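Side-chain contacts in beta-L-arabinobiosidase (Bacteroides thetaiotaomicron, PDB 5MQR), which is a glycoside hydrolase, a beta-L-arabinobiosidase, involved in breaking down complex plant pectin in a gut bacterium, and possibly also has exo-alpha-sialidase activity: residues R784-N789 with G850-T855; K831-M836 with E843-R848. All blocks are in the same frame, centred on the assembly; numbering follows the deposited sequence.

Contact 1 (R784-N789 with G850-T855); sequences RWERTN and GMRADT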
ATOM      1  N   ARG A 784      41.128  23.591  17.933  1.00 32.17           N
ATOM      2  CA  ARG A 784      42.431  23.114  17.493  1.00 32.17           C
ATOM      3  C   ARG A 784      42.664  23.564  16.052  1.00 31.33           C
ATOM      4  O   ARG A 784      43.689  24.184  15.764  1.00 30.80           O
ATOM      5  CB  ARG A 784      42.574  21.585  17.644  1.00 32.20           C
ATOM      6  CG  ARG A 784      43.906  21.055  17.118  1.00 32.75           C
ATOM      7  CD  ARG A 784      44.105  19.555  17.318  1.00 32.74           C
ATOM      8  NE  ARG A 784      42.947  18.728  16.973  1.00 32.42           N
ATOM      9  CZ  ARG A 784      42.501  18.491  15.735  1.00 32.33           C
ATOM     10  NH1 ARG A 784      43.069  19.045  14.667  1.00 32.73           N
ATOM     11  NH2 ARG A 784      41.448  17.705  15.561  1.00 31.90           N
ATOM     12  N   TRP A 785      41.702  23.290  15.170  1.00 30.03           N
ATOM     13  CA  TRP A 785      41.809  23.752  13.783  1.00 30.01           C
ATOM     14  C   TRP A 785      41.961  25.273  13.674  1.00 30.62           C
ATOM     15  O   TRP A 785      42.775  25.772  12.908  1.00 29.99           O
ATOM     16  CB  TRP A 785      40.617  23.264  12.931  1.00 29.17           C
ATOM     17  CG  TRP A 785      40.690  21.802  12.617  1.00 28.55           C
ATOM     18  CD1 TRP A 785      39.794  20.833  12.980  1.00 28.41           C
ATOM     19  CD2 TRP A 785      41.718  21.141  11.886  1.00 28.35           C
ATOM     20  NE1 TRP A 785      40.209  19.596  12.517  1.00 27.81           N
ATOM     21  CE2 TRP A 785      41.377  19.764  11.827  1.00 27.92           C
ATOM     22  CE3 TRP A 785      42.890  21.580  11.253  1.00 28.72           C
ATOM     23  CZ2 TRP A 785      42.172  18.820  11.182  1.00 27.79           C
ATOM     24  CZ3 TRP A 785      43.703  20.628  10.604  1.00 28.84           C
ATOM     25  CH2 TRP A 785      43.328  19.258  10.573  1.00 28.24           C
ATOM     26  N   GLU A 786      41.153  25.991  14.439  1.00 31.60           N
ATOM     27  CA  GLU A 786      41.208  27.452  14.508  1.00 33.21           C
ATOM     28  C   GLU A 786      42.570  27.970  14.962  1.00 34.30           C
ATOM     29  O   GLU A 786      43.067  28.936  14.432  1.00 34.37           O
ATOM     30  CB  GLU A 786      40.128  27.966  15.467  1.00 33.54           C
ATOM     31  CG  GLU A 786      39.980  29.473  15.520  1.00 34.34           C
ATOM     32  CD  GLU A 786      38.800  29.862  16.377  1.00 34.84           C
ATOM     33  OE1 GLU A 786      38.904  29.689  17.609  1.00 35.18           O
ATOM     34  OE2 GLU A 786      37.762  30.302  15.817  1.00 34.62           O
ATOM     35  N   ARG A 787      43.158  27.310  15.944  1.00 35.76           N
ATOM     36  CA  ARG A 787      44.490  27.670  16.445  1.00 37.55           C
ATOM     37  C   ARG A 787      45.606  27.374  15.423  1.00 36.30           C
ATOM     38  O   ARG A 787      46.498  28.201  15.240  1.00 36.10           O
ATOM     39  CB  ARG A 787      44.719  26.982  17.800  1.00 39.95           C
ATOM     40  CG  ARG A 787      46.157  26.862  18.309  1.00 42.80           C
ATOM     41  CD  ARG A 787      46.216  26.605  19.822  1.00 45.11           C
ATOM     42  NE  ARG A 787      44.993  25.977  20.355  1.00 47.39           N
ATOM     43  CZ  ARG A 787      44.680  24.667  20.301  1.00 48.24           C
ATOM     44  NH1 ARG A 787      45.496  23.759  19.737  1.00 49.55           N
ATOM     45  NH2 ARG A 787      43.525  24.256  20.819  1.00 46.89           N
ATOM     46  N   THR A 788      45.513  26.247  14.710  1.00 34.69           N
ATOM     47  CA  THR A 788      46.611  25.789  13.860  1.00 33.93           C
ATOM     48  C   THR A 788      46.538  26.167  12.392  1.00 33.64           C
ATOM     49  O   THR A 788      47.583  26.162  11.734  1.00 33.38           O
ATOM     50  CB  THR A 788      46.803  24.256  13.942  1.00 33.34           C
ATOM     51  OG1 THR A 788      45.676  23.563  13.390  1.00 32.44           O
ATOM     52  CG2 THR A 788      47.047  23.808  15.394  1.00 33.57           C
ATOM     53  N   ASN A 789      45.344  26.480  11.865  1.00 33.27           N
ATOM     54  CA  ASN A 789      45.128  26.498  10.412  1.00 32.94           C
ATOM     55  C   ASN A 789      44.492  27.751   9.780  1.00 33.62           C
ATOM     56  O   ASN A 789      43.883  27.670   8.709  1.00 32.70           O
ATOM     57  CB  ASN A 789      44.374  25.229  10.006  1.00 32.09           C
ATOM     58  CG  ASN A 789      45.305  24.095   9.672  1.00 31.97           C
ATOM     59  OD1 ASN A 789      45.519  23.789   8.501  1.00 32.67           O
ATOM     60  ND2 ASN A 789      45.879  23.475  10.685  1.00 31.82           N
ATOM     61  N   GLY A 850      28.087  31.261  16.123  1.00 31.39           N
ATOM     62  CA  GLY A 850      27.324  31.946  15.086  1.00 31.95           C
ATOM     63  C   GLY A 850      28.117  33.098  14.481  1.00 33.36           C
ATOM     64  O   GLY A 850      28.071  33.308  13.282  1.00 33.19           O
HETATM   65  N   MSE A 851      28.859  33.833  15.309  1.00 34.99           N
HETATM   66  CA  MSE A 851      29.789  34.862  14.833  1.00 36.59           C
HETATM   67  C   MSE A 851      30.879  34.299  13.967  1.00 35.64           C
HETATM   68  O   MSE A 851      31.262  34.940  12.992  1.00 35.02           O
HETATM   69  CB  MSE A 851      30.546  35.537  15.962  1.00 39.06           C
HETATM   70  CG  MSE A 851      29.677  36.476  16.771  1.00 41.95           C
HETATM   71 SE   MSE A 851      29.093  38.048  15.742  1.00 45.70          SE
HETATM   72  CE  MSE A 851      30.809  38.755  15.059  1.00 45.75           C
ATOM     73  N   ARG A 852      31.417  33.134  14.342  1.00 34.80           N
ATOM     74  CA  ARG A 852      32.451  32.468  13.531  1.00 34.70           C
ATOM     75  C   ARG A 852      31.914  32.053  12.167  1.00 33.56           C
ATOM     76  O   ARG A 852      32.611  32.169  11.158  1.00 32.59           O
ATOM     77  CB  ARG A 852      33.030  31.246  14.234  1.00 34.45           C
ATOM     78  CG  ARG A 852      33.931  31.587  15.397  1.00 35.72           C
ATOM     79  CD  ARG A 852      34.147  30.317  16.175  1.00 36.14           C
ATOM     80  NE  ARG A 852      35.287  30.378  17.070  1.00 37.29           N
ATOM     81  CZ  ARG A 852      35.250  30.347  18.403  1.00 38.94           C
ATOM     82  NH1 ARG A 852      34.105  30.290  19.097  1.00 39.48           N
ATOM     83  NH2 ARG A 852      36.403  30.389  19.064  1.00 39.87           N
ATOM     84  N   ALA A 853      30.669  31.589  12.163  1.00 33.07           N
ATOM     85  CA  ALA A 853      29.970  31.230  10.934  1.00 32.94           C
ATOM     86  C   ALA A 853      29.746  32.456  10.040  1.00 33.66           C
ATOM     87  O   ALA A 853      30.135  32.420   8.895  1.00 33.71           O
ATOM     88  CB  ALA A 853      28.661  30.505  11.231  1.00 32.05           C
ATOM     89  N   ASP A 854      29.172  33.540  10.550  1.00 34.95           N
ATOM     90  CA  ASP A 854      29.008  34.747   9.725  1.00 36.39           C
ATOM     91  C   ASP A 854      30.362  35.224   9.173  1.00 36.55           C
ATOM     92  O   ASP A 854      30.449  35.604   8.001  1.00 36.52           O
ATOM     93  CB  ASP A 854      28.372  35.917  10.489  1.00 38.07           C
ATOM     94  CG  ASP A 854      26.976  35.612  11.005  1.00 38.87           C
ATOM     95  OD1 ASP A 854      26.303  34.727  10.449  1.00 38.82           O
ATOM     96  OD2 ASP A 854      26.557  36.270  11.997  1.00 40.74           O
ATOM     97  N   THR A 855      31.394  35.213  10.023  1.00 36.32           N
ATOM     98  CA  THR A 855      32.746  35.641   9.632  1.00 36.43           C
ATOM     99  C   THR A 855      33.220  34.833   8.435  1.00 35.54           C
ATOM    100  O   THR A 855      33.620  35.416   7.445  1.00 35.51           O
ATOM    101  CB  THR A 855      33.761  35.504  10.791  1.00 36.51           C
ATOM    102  OG1 THR A 855      33.340  36.314  11.890  1.00 37.25           O
ATOM    103  CG2 THR A 855      35.174  35.940  10.372  1.00 36.77           C
TER
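On the surface of the helical MGH1-like glycoside hydrolase domain, Glu786 near the C-terminal end of helix 768-788 meets Arg852 of helix 843-864 in a two-pronged salt bridge. The backbones stand well apart here, with the CA atoms of Glu786 and Arg852 10.1 Å from each other, and the link between the two segments is made by these two long side chains. Arg852 offers its side edge. Its NE gives a nearly straight bond (171°) of 2.8 Å to OE2 of Glu786, and its NH2 reaches OE1 of Glu786 at 3.0 Å. Both carboxylate oxygens use their syn lone pairs, and the carboxylate and guanidinium planes lie 24° apart, so the groups meet almost edge to edge in one plane. The NE bond lies close to the guanidinium plane, whereas the NH2 bond is tilted somewhat out of it. Glu786 has its CG anti to the backbone N (chi1 -174°) and runs extended beyond it, which carries the carboxylate across to the other helix; the extended chain of Arg852 crosses that of Glu786 at about a right angle, although their end groups are nearly coplanar. Around the pair, Arg852 also makes a cation-pi contact with Tyr849 and touches Ala830 of helix 820-839, while Glu786 rests on Tyr796. A leucine in place of Arg852 would probably leave the Glu786 carboxylate without its opposite charge and free to turn. Two bonds to two different oxygens fix the rotation of the carboxylate, and the paired charges would be expected to favour an ionised Glu786.

Contact 2 (K831-M836 with E843-R848); sequences KALSIM and EGMAMR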
ATOM      1  N   LYS A 831      28.524  26.676  12.262  1.00 30.37           N
ATOM      2  CA  LYS A 831      27.073  26.800  12.200  1.00 30.88           C
ATOM      3  C   LYS A 831      26.422  25.715  13.063  1.00 29.96           C
ATOM      4  O   LYS A 831      25.482  25.987  13.801  1.00 30.32           O
ATOM      5  CB  LYS A 831      26.563  26.664  10.765  1.00 32.06           C
ATOM      6  CG  LYS A 831      25.368  27.548  10.443  1.00 34.42           C
ATOM      7  CD  LYS A 831      24.333  26.912   9.523  1.00 35.56           C
ATOM      8  CE  LYS A 831      24.908  26.248   8.265  1.00 36.29           C
ATOM      9  NZ  LYS A 831      23.806  25.490   7.593  1.00 36.45           N
ATOM     10  N   ALA A 832      26.945  24.495  12.967  1.00 28.65           N
ATOM     11  CA  ALA A 832      26.401  23.351  13.694  1.00 28.17           C
ATOM     12  C   ALA A 832      26.607  23.509  15.194  1.00 28.81           C
ATOM     13  O   ALA A 832      25.709  23.203  15.967  1.00 29.12           O
ATOM     14  CB  ALA A 832      27.020  22.052  13.203  1.00 27.07           C
ATOM     15  N   LEU A 833      27.780  23.989  15.598  1.00 28.88           N
ATOM     16  CA  LEU A 833      28.045  24.210  17.009  1.00 29.69           C
ATOM     17  C   LEU A 833      27.185  25.340  17.580  1.00 30.38           C
ATOM     18  O   LEU A 833      26.816  25.269  18.730  1.00 31.05           O
ATOM     19  CB  LEU A 833      29.543  24.460  17.272  1.00 29.84           C
ATOM     20  CG  LEU A 833      30.384  23.176  17.351  1.00 29.26           C
ATOM     21  CD1 LEU A 833      31.850  23.466  17.106  1.00 29.36           C
ATOM     22  CD2 LEU A 833      30.221  22.497  18.703  1.00 29.44           C
ATOM     23  N   SER A 834      26.858  26.357  16.781  1.00 30.40           N
ATOM     24  CA  SER A 834      25.930  27.399  17.207  1.00 31.23           C
ATOM     25  C   SER A 834      24.563  26.821  17.537  1.00 31.23           C
ATOM     26  O   SER A 834      24.018  27.061  18.619  1.00 31.07           O
ATOM     27  CB  SER A 834      25.772  28.483  16.142  1.00 31.52           C
ATOM     28  OG  SER A 834      24.969  29.544  16.633  1.00 32.17           O
ATOM     29  N   ILE A 835      24.027  26.052  16.593  1.00 31.12           N
ATOM     30  CA  ILE A 835      22.771  25.312  16.804  1.00 31.18           C
ATOM     31  C   ILE A 835      22.854  24.412  18.046  1.00 31.86           C
ATOM     32  O   ILE A 835      21.938  24.415  18.845  1.00 32.11           O
ATOM     33  CB  ILE A 835      22.341  24.539  15.540  1.00 30.09           C
ATOM     34  CG1 ILE A 835      21.863  25.524  14.461  1.00 29.86           C
ATOM     35  CG2 ILE A 835      21.241  23.520  15.847  1.00 29.73           C
ATOM     36  CD1 ILE A 835      21.853  24.961  13.053  1.00 29.14           C
HETATM   37  N   MSE A 836      23.959  23.706  18.248  1.00 32.86           N
HETATM   38  CA  MSE A 836      24.119  22.876  19.458  1.00 34.61           C
HETATM   39  C   MSE A 836      24.151  23.686  20.729  1.00 34.65           C
HETATM   40  O   MSE A 836      23.777  23.189  21.779  1.00 33.88           O
HETATM   41  CB  MSE A 836      25.349  21.955  19.395  1.00 36.69           C
HETATM   42  CG  MSE A 836      25.108  20.896  18.319  1.00 38.07           C
HETATM   43 SE   MSE A 836      26.621  19.637  18.173  1.00 42.39          SE
HETATM   44  CE  MSE A 836      27.457  20.298  16.522  1.00 42.37           C
ATOM     45  N   GLU A 843      23.392  30.096  25.384  1.00 35.16           N
ATOM     46  CA  GLU A 843      23.182  31.213  24.479  1.00 34.86           C
ATOM     47  C   GLU A 843      24.513  31.915  24.142  1.00 35.09           C
ATOM     48  O   GLU A 843      24.694  32.399  23.021  1.00 34.81           O
ATOM     49  CB  GLU A 843      22.132  32.172  25.067  1.00 35.51           C
ATOM     50  CG  GLU A 843      20.737  31.545  25.096  1.00 34.88           C
ATOM     51  CD  GLU A 843      19.629  32.447  25.608  1.00 35.55           C
ATOM     52  OE1 GLU A 843      19.899  33.524  26.162  1.00 35.98           O
ATOM     53  OE2 GLU A 843      18.449  32.051  25.475  1.00 35.85           O
ATOM     54  N   GLY A 844      25.457  31.921  25.079  1.00 35.26           N
ATOM     55  CA  GLY A 844      26.801  32.399  24.795  1.00 35.87           C
ATOM     56  C   GLY A 844      27.509  31.603  23.713  1.00 35.33           C
ATOM     57  O   GLY A 844      28.102  32.163  22.806  1.00 34.53           O
HETATM   58  N   MSE A 845      27.452  30.285  23.822  1.00 36.00           N
HETATM   59  CA  MSE A 845      28.067  29.403  22.833  1.00 36.81           C
HETATM   60  C   MSE A 845      27.401  29.589  21.485  1.00 35.07           C
HETATM   61  O   MSE A 845      28.073  29.586  20.462  1.00 33.65           O
HETATM   62  CB  MSE A 845      27.959  27.951  23.301  1.00 39.28           C
HETATM   63  CG  MSE A 845      28.435  26.921  22.283  1.00 41.67           C
HETATM   64 SE   MSE A 845      28.192  25.088  23.009  1.00 48.22          SE
HETATM   65  CE  MSE A 845      28.285  24.323  21.204  1.00 45.72           C
ATOM     66  N   ALA A 846      26.079  29.740  21.477  1.00 33.87           N
ATOM     67  CA  ALA A 846      25.363  29.994  20.243  1.00 32.91           C
ATOM     68  C   ALA A 846      25.924  31.212  19.526  1.00 32.68           C
ATOM     69  O   ALA A 846      26.167  31.150  18.339  1.00 31.74           O
ATOM     70  CB  ALA A 846      23.885  30.177  20.499  1.00 33.08           C
HETATM   71  N   MSE A 847      26.156  32.296  20.253  1.00 33.38           N
HETATM   72  CA  MSE A 847      26.683  33.517  19.648  1.00 34.15           C
HETATM   73  C   MSE A 847      28.133  33.376  19.250  1.00 33.26           C
HETATM   74  O   MSE A 847      28.477  33.722  18.138  1.00 32.48           O
HETATM   75  CB  MSE A 847      26.531  34.708  20.592  1.00 36.28           C
HETATM   76  CG  MSE A 847      26.971  36.053  19.995  1.00 38.04           C
HETATM   77 SE   MSE A 847      26.042  36.348  18.275  1.00 39.84          SE
HETATM   78  CE  MSE A 847      24.165  36.256  18.834  1.00 39.39           C
ATOM     79  N   ARG A 848      28.993  32.879  20.144  1.00 32.91           N
ATOM     80  CA  ARG A 848      30.425  32.661  19.818  1.00 32.76           C
ATOM     81  C   ARG A 848      30.627  31.920  18.482  1.00 31.84           C
ATOM     82  O   ARG A 848      31.452  32.330  17.656  1.00 31.80           O
ATOM     83  CB  ARG A 848      31.166  31.899  20.926  1.00 32.49           C
ATOM     84  CG  ARG A 848      31.692  32.769  22.048  1.00 33.49           C
ATOM     85  CD  ARG A 848      32.405  31.953  23.117  1.00 33.39           C
ATOM     86  NE  ARG A 848      31.475  31.287  24.029  1.00 33.40           N
ATOM     87  CZ  ARG A 848      30.814  31.877  25.036  1.00 34.04           C
ATOM     88  NH1 ARG A 848      30.934  33.177  25.286  1.00 34.71           N
ATOM     89  NH2 ARG A 848      30.000  31.147  25.792  1.00 34.09           N
TER
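Ser834 and Ala846 bring the two backbones into contact: their CA atoms lie 4.0 Å apart, and the hydroxyl OG of Ser834 gives a short hydrogen bond of 2.6 Å to the carbonyl O of Ala846. OG reaches this oxygen because it stands anti to the backbone N of Ser834 (chi1 -174°). It approaches at 125° to the C=O bond and somewhat out of the carbonyl plane. In return, the methyl CB of Ala846 sits 3.6 Å from O of Ser834, so a small residue on each helix allows the close approach. The inner flank is closed by Met845, a selenomethionine in the crystal. Its chain is extended beyond CG and thrusts the methyl CE against helix 820-839, 3.7 Å from CD2 of Leu833 and 4.2 Å from CB of Met836, while the same CE lies only 3.0 Å from O of Leu833. The two segments belong to an alpha-helical hairpin: helices 820-839 and 843-864 follow each other after a very short connection and run antiparallel, with segment axes 7.3 Å apart and their directions at 164°. The pairing is consistent with the protein's description as a six-hairpin glycosidase, a family built of helical hairpins. Behind the buried residues, Leu833 and Met836 rest on Ala755 of helix 754-765, and Met845 on Thr775 and Glu779 of helix 768-788. Against this buried flank of Met845, Leu833 and Met836 stands the partly exposed one of Ser834 and Ala846, where one hydrogen bond and a methyl contact hold the helices, and Ile835, Glu843 and Met847 turn their CB atoms away from the partner segment.

Helix 843-864 carries one side of both contacts, which lie about 12 Å apart between centres. Along the chain, contact 2 is nested inside the loop that contact 1 closes: the hairpin partner packs directly on helix 843-864, whereas at contact 1 helix 768-788 meets it through two long side chains, although Met845 touches that helix directly further back. The two sites touch where Gly850 N comes within 3.6 Å of Ser834 OG and Ala853 CB within 4.0 Å of Lys831 N. All four segments lie in the MGH1-like glycoside hydrolase region, the contact centres about 49 and 43 Å from that of the chain. The sodium and calcium sites use residues earlier in the sequence and involve neither contact.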